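Local coordinates for protein beta-glucosidase (Saccharopolyspora erythraea D, PDB 5M6G) that probably hydrolyses terminal, non-reducing beta-D-glucosyl residues, releasing beta-D-glucose, as a two-domain family 3 glycoside hydrolase, at residues S201-Q215 and I258-G272. Residues are numbered along the deposited sequence; the frame is centred on the assembly and turned at random.
Sequences SENASAMTSAVTGLQ and IHLPPFREAIARGVG
P262 lays its ring against A204, CG 3.6 Å from A204 CB, in the apolar seam between two helices of the TIM-barrel-like N-terminal domain. Helices 201-206 and 261-268 run nearly parallel, at 18°; the second packs on strand 229-233, where A266 reaches A230. V211 continues the seam: with CG1 anti to the backbone N (chi1 173°), that methyl lies 3.8 Å from V271 CB, while CG2 lies against V271 CG2 and, more loosely, A266 CB. S205 OG lies over the P262 ring face, whose N has no hydrogen to give, and donates instead to S201 O.

The polar edge is built around R269. Its chain, extended from CG to NE, passes T208 so that S209 CA lies over the centre of one guanidinium face, 3.5 Å above its plane. R269 NH1 gives T212 OG1 a 2.8 Å bond close to the guanidinium plane, NE makes a weak one to T208 OG1, and NH2 meets a water that donates to S205 O and E265 OE1. A leucine in its place would probably leave T212 OG1 without its charged donor and deprive this water of its NH2 donor. At the Schellman motif ending helix 261-268, the Q215 amide bonds backbone on two sides: NE2 donates to G270 O at 2.8 Å and 165°, and OE1, also accepting from A228 N, receives G272 N on an in-plane lone pair at 2.8 Å.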
loop_
_atom_site.group_PDB
_atom_site.type_symbol
_atom_site.label_atom_id
_atom_site.label_comp_id
_atom_site.label_asym_id
_atom_site.label_seq_id
_atom_site.Cartn_x
_atom_site.Cartn_y
_atom_site.Cartn_z
ATOM N N SER A 201 14.455 -9.753 -0.852
ATOM C CA SER A 201 13.320 -10.573 -1.261
ATOM C C SER A 201 12.745 -11.371 -0.097
ATOM O O SER A 201 11.536 -11.610 -0.061
ATOM C CB SER A 201 13.734 -11.516 -2.397
ATOM O OG SER A 201 14.680 -12.443 -1.918
ATOM N N GLU A 202 13.597 -11.807 0.846
ATOM C CA GLU A 202 13.118 -12.416 2.087
ATOM C C GLU A 202 12.063 -11.547 2.759
ATOM O O GLU A 202 11.030 -12.042 3.221
ATOM C CB GLU A 202 14.296 -12.644 3.046
ATOM C CG GLU A 202 13.942 -12.478 4.536
ATOM C CD GLU A 202 14.933 -11.604 5.319
ATOM O OE1 GLU A 202 16.153 -11.675 5.061
ATOM O OE2 GLU A 202 14.486 -10.842 6.201
ATOM N N ASN A 203 12.333 -10.243 2.855
ATOM C CA ASN A 203 11.436 -9.343 3.569
ATOM C C ASN A 203 10.044 -9.408 2.969
ATOM O O ASN A 203 9.081 -9.818 3.628
ATOM C CB ASN A 203 11.975 -7.901 3.530
ATOM C CG ASN A 203 13.291 -7.728 4.294
ATOM O OD1 ASN A 203 13.514 -8.378 5.317
ATOM N ND2 ASN A 203 14.162 -6.822 3.807
ATOM N N ALA A 204 9.929 -9.023 1.698
ATOM C CA ALA A 204 8.623 -8.978 1.060
ATOM C C ALA A 204 7.976 -10.353 1.026
ATOM O O ALA A 204 6.779 -10.479 1.280
ATOM C CB ALA A 204 8.753 -8.407 -0.353
ATOM N N SER A 205 8.748 -11.399 0.706
ATOM C CA SER A 205 8.161 -12.735 0.611
ATOM C C SER A 205 7.516 -13.154 1.928
ATOM O O SER A 205 6.394 -13.676 1.946
ATOM C CB SER A 205 9.222 -13.754 0.191
ATOM O OG SER A 205 9.671 -13.499 -1.124
ATOM N N ALA A 206 8.210 -12.933 3.046
ATOM C CA ALA A 206 7.635 -13.288 4.334
ATOM C C ALA A 206 6.370 -12.495 4.614
ATOM O O ALA A 206 5.419 -13.024 5.207
ATOM C CB ALA A 206 8.664 -13.059 5.445
ATOM N N MET A 207 6.316 -11.245 4.177
ATOM C CA MET A 207 5.176 -10.405 4.505
ATOM C C MET A 207 4.018 -10.555 3.517
ATOM O O MET A 207 3.017 -9.842 3.644
ATOM C CB MET A 207 5.604 -8.943 4.618
ATOM C CG MET A 207 6.675 -8.710 5.682
ATOM S SD MET A 207 6.173 -9.339 7.297
ATOM C CE MET A 207 7.367 -8.478 8.342
ATOM N N THR A 208 4.120 -11.471 2.553
ATOM C CA THR A 208 2.937 -11.792 1.771
ATOM C C THR A 208 1.886 -12.489 2.620
ATOM O O THR A 208 0.784 -12.751 2.129
ATOM C CB THR A 208 3.299 -12.666 0.552
ATOM O OG1 THR A 208 3.806 -13.929 0.999
ATOM C CG2 THR A 208 4.337 -11.976 -0.316
ATOM N N SER A 209 2.199 -12.785 3.887
ATOM C CA SER A 209 1.166 -13.152 4.845
ATOM C C SER A 209 0.030 -12.128 4.882
ATOM O O SER A 209 -1.079 -12.463 5.308
ATOM C CB SER A 209 1.793 -13.313 6.232
ATOM O OG SER A 209 2.196 -12.057 6.738
ATOM N N ALA A 210 0.278 -10.891 4.438
ATOM C CA ALA A 210 -0.811 -9.929 4.270
ATOM C C ALA A 210 -1.907 -10.483 3.369
ATOM O O ALA A 210 -3.097 -10.199 3.576
ATOM C CB ALA A 210 -0.277 -8.621 3.692
ATOM N N VAL A 211 -1.524 -11.265 2.353
ATOM C CA VAL A 211 -2.504 -11.857 1.439
ATOM C C VAL A 211 -3.425 -12.801 2.197
ATOM O O VAL A 211 -4.654 -12.796 2.013
ATOM C CB VAL A 211 -1.787 -12.597 0.294
ATOM C CG1 VAL A 211 -2.807 -13.361 -0.578
ATOM C CG2 VAL A 211 -0.981 -11.624 -0.554
ATOM N N THR A 212 -2.835 -13.649 3.036
ATOM C CA THR A 212 -3.617 -14.620 3.789
ATOM C C THR A 212 -4.562 -13.926 4.756
ATOM O O THR A 212 -5.695 -14.379 4.961
ATOM C CB THR A 212 -2.677 -15.568 4.528
ATOM O OG1 THR A 212 -1.774 -16.160 3.581
ATOM C CG2 THR A 212 -3.459 -16.651 5.254
ATOM N N GLY A 213 -4.126 -12.812 5.345
ATOM C CA GLY A 213 -5.005 -12.072 6.238
ATOM C C GLY A 213 -6.173 -11.444 5.498
ATOM O O GLY A 213 -7.327 -11.556 5.921
ATOM N N LEU A 214 -5.885 -10.783 4.374
ATOM C CA LEU A 214 -6.930 -10.121 3.601
ATOM C C LEU A 214 -7.946 -11.127 3.075
ATOM O O LEU A 214 -9.160 -10.918 3.184
ATOM C CB LEU A 214 -6.294 -9.343 2.442
ATOM C CG LEU A 214 -5.606 -8.008 2.754
ATOM C CD1 LEU A 214 -4.670 -7.615 1.622
ATOM C CD2 LEU A 214 -6.670 -6.933 2.961
ATOM N N GLN A 215 -7.462 -12.230 2.497
ATOM C CA GLN A 215 -8.331 -13.155 1.778
ATOM C C GLN A 215 -8.898 -14.256 2.657
ATOM O O GLN A 215 -9.962 -14.801 2.341
ATOM C CB GLN A 215 -7.575 -13.802 0.610
ATOM C CG GLN A 215 -7.039 -12.807 -0.373
ATOM C CD GLN A 215 -6.631 -13.430 -1.697
ATOM O OE1 GLN A 215 -6.558 -12.740 -2.715
ATOM N NE2 GLN A 215 -6.352 -14.733 -1.689
ATOM N N ILE A 258 15.739 -11.398 -7.158
ATOM C CA ILE A 258 15.411 -10.319 -6.225
ATOM C C ILE A 258 13.917 -9.981 -6.235
ATOM O O ILE A 258 13.279 -9.933 -5.184
ATOM C CB ILE A 258 16.262 -9.068 -6.525
ATOM C CG1 ILE A 258 17.752 -9.396 -6.416
ATOM C CG2 ILE A 258 15.867 -7.921 -5.578
ATOM C CD1 ILE A 258 18.667 -8.187 -6.621
ATOM N N HIS A 259 13.336 -9.743 -7.415
ATOM C CA HIS A 259 12.019 -9.117 -7.496
ATOM C C HIS A 259 10.877 -10.102 -7.679
ATOM O O HIS A 259 9.763 -9.838 -7.214
ATOM C CB HIS A 259 12.003 -8.096 -8.639
ATOM C CG HIS A 259 13.034 -7.020 -8.482
ATOM N ND1 HIS A 259 12.821 -5.898 -7.709
ATOM C CD2 HIS A 259 14.295 -6.910 -8.969
ATOM C CE1 HIS A 259 13.902 -5.136 -7.737
ATOM N NE2 HIS A 259 14.811 -5.727 -8.493
ATOM N N LEU A 260 11.128 -11.226 -8.338
ATOM C CA LEU A 260 10.116 -12.239 -8.592
ATOM C C LEU A 260 9.671 -13.046 -7.367
ATOM O O LEU A 260 8.486 -13.388 -7.285
ATOM C CB LEU A 260 10.622 -13.197 -9.672
ATOM C CG LEU A 260 9.534 -14.109 -10.244
ATOM C CD1 LEU A 260 8.441 -13.285 -10.937
ATOM C CD2 LEU A 260 10.158 -15.115 -11.194
ATOM N N PRO A 261 10.553 -13.403 -6.424
ATOM C CA PRO A 261 10.167 -14.377 -5.379
ATOM C C PRO A 261 8.949 -13.955 -4.573
ATOM O O PRO A 261 8.122 -14.818 -4.235
ATOM C CB PRO A 261 11.424 -14.466 -4.498
ATOM C CG PRO A 261 12.531 -14.257 -5.483
ATOM C CD PRO A 261 12.010 -13.162 -6.382
ATOM N N PRO A 262 8.789 -12.672 -4.210
ATOM C CA PRO A 262 7.565 -12.308 -3.469
ATOM C C PRO A 262 6.289 -12.573 -4.250
ATOM O O PRO A 262 5.257 -12.883 -3.642
ATOM C CB PRO A 262 7.753 -10.814 -3.187
ATOM C CG PRO A 262 9.239 -10.651 -3.124
ATOM C CD PRO A 262 9.723 -11.528 -4.255
ATOM N N PHE A 263 6.328 -12.476 -5.577
ATOM C CA PHE A 263 5.155 -12.855 -6.359
ATOM C C PHE A 263 4.895 -14.354 -6.275
ATOM O O PHE A 263 3.741 -14.775 -6.146
ATOM C CB PHE A 263 5.321 -12.403 -7.808
ATOM C CG PHE A 263 5.163 -10.929 -7.976
ATOM C CD1 PHE A 263 3.890 -10.357 -7.987
ATOM C CD2 PHE A 263 6.281 -10.103 -8.040
ATOM C CE1 PHE A 263 3.741 -8.977 -8.111
ATOM C CE2 PHE A 263 6.148 -8.729 -8.152
ATOM C CZ PHE A 263 4.872 -8.161 -8.181
ATOM N N ARG A 264 5.951 -15.170 -6.335
ATOM C CA ARG A 264 5.788 -16.617 -6.199
ATOM C C ARG A 264 5.123 -16.971 -4.873
ATOM O O ARG A 264 4.195 -17.786 -4.828
ATOM C CB ARG A 264 7.156 -17.303 -6.318
ATOM C CG ARG A 264 7.124 -18.734 -6.799
ATOM C CD ARG A 264 8.527 -19.360 -6.792
ATOM N NE ARG A 264 9.445 -18.760 -7.760
ATOM C CZ ARG A 264 9.550 -19.162 -9.022
ATOM N NH1 ARG A 264 8.784 -20.154 -9.460
ATOM N NH2 ARG A 264 10.414 -18.583 -9.850
ATOM N N GLU A 265 5.595 -16.365 -3.774
ATOM C CA GLU A 265 5.005 -16.618 -2.463
ATOM C C GLU A 265 3.557 -16.151 -2.391
ATOM O O GLU A 265 2.714 -16.813 -1.775
ATOM C CB GLU A 265 5.821 -15.927 -1.370
ATOM C CG GLU A 265 6.897 -16.807 -0.763
ATOM C CD GLU A 265 6.313 -17.992 -0.023
ATOM O OE1 GLU A 265 5.717 -17.783 1.056
ATOM O OE2 GLU A 265 6.446 -19.128 -0.534
ATOM N N ALA A 266 3.256 -14.986 -2.964
ATOM C CA ALA A 266 1.878 -14.502 -2.918
ATOM C C ALA A 266 0.963 -15.447 -3.680
ATOM O O ALA A 266 -0.150 -15.744 -3.236
ATOM C CB ALA A 266 1.790 -13.085 -3.484
ATOM N N ILE A 267 1.441 -15.967 -4.813
ATOM C CA ILE A 267 0.663 -16.928 -5.591
ATOM C C ILE A 267 0.454 -18.217 -4.800
ATOM O O ILE A 267 -0.649 -18.773 -4.777
ATOM C CB ILE A 267 1.361 -17.180 -6.939
ATOM C CG1 ILE A 267 1.281 -15.915 -7.803
ATOM C CG2 ILE A 267 0.763 -18.389 -7.659
ATOM C CD1 ILE A 267 2.218 -15.933 -9.006
ATOM N N ALA A 268 1.499 -18.702 -4.124
ATOM C CA ALA A 268 1.353 -19.892 -3.288
ATOM C C ALA A 268 0.303 -19.699 -2.201
ATOM O O ALA A 268 -0.398 -20.652 -1.836
ATOM C CB ALA A 268 2.698 -20.261 -2.657
ATOM N N ARG A 269 0.172 -18.479 -1.673
ATOM C CA ARG A 269 -0.859 -18.186 -0.686
ATOM C C ARG A 269 -2.233 -17.993 -1.302
ATOM O O ARG A 269 -3.205 -17.804 -0.559
ATOM C CB ARG A 269 -0.485 -16.942 0.122
ATOM C CG ARG A 269 0.647 -17.176 1.085
ATOM C CD ARG A 269 1.036 -15.882 1.783
ATOM N NE ARG A 269 2.160 -16.080 2.689
ATOM C CZ ARG A 269 2.031 -16.512 3.939
ATOM N NH1 ARG A 269 0.827 -16.792 4.423
ATOM N NH2 ARG A 269 3.102 -16.663 4.699
ATOM N N GLY A 270 -2.342 -18.035 -2.626
ATOM C CA GLY A 270 -3.632 -17.930 -3.277
ATOM C C GLY A 270 -4.061 -16.531 -3.644
ATOM O O GLY A 270 -5.261 -16.299 -3.797
ATOM N N VAL A 271 -3.119 -15.595 -3.802
ATOM C CA VAL A 271 -3.476 -14.211 -4.112
ATOM C C VAL A 271 -4.408 -14.188 -5.318
ATOM O O VAL A 271 -4.172 -14.871 -6.319
ATOM C CB VAL A 271 -2.203 -13.367 -4.333
ATOM C CG1 VAL A 271 -1.490 -13.733 -5.656
ATOM C CG2 VAL A 271 -2.535 -11.889 -4.273
ATOM N N GLY A 272 -5.500 -13.429 -5.209
ATOM C CA GLY A 272 -6.514 -13.471 -6.252
ATOM C C GLY A 272 -6.181 -12.642 -7.470
ATOM O O GLY A 272 -6.643 -12.948 -8.582
HETATM O O HOH W 1 5.270 -16.353 3.005
HETATM O O HOH W 2 -3.171 -18.112 2.100
HETATM O O HOH W 3 -5.863 -16.940 0.020
#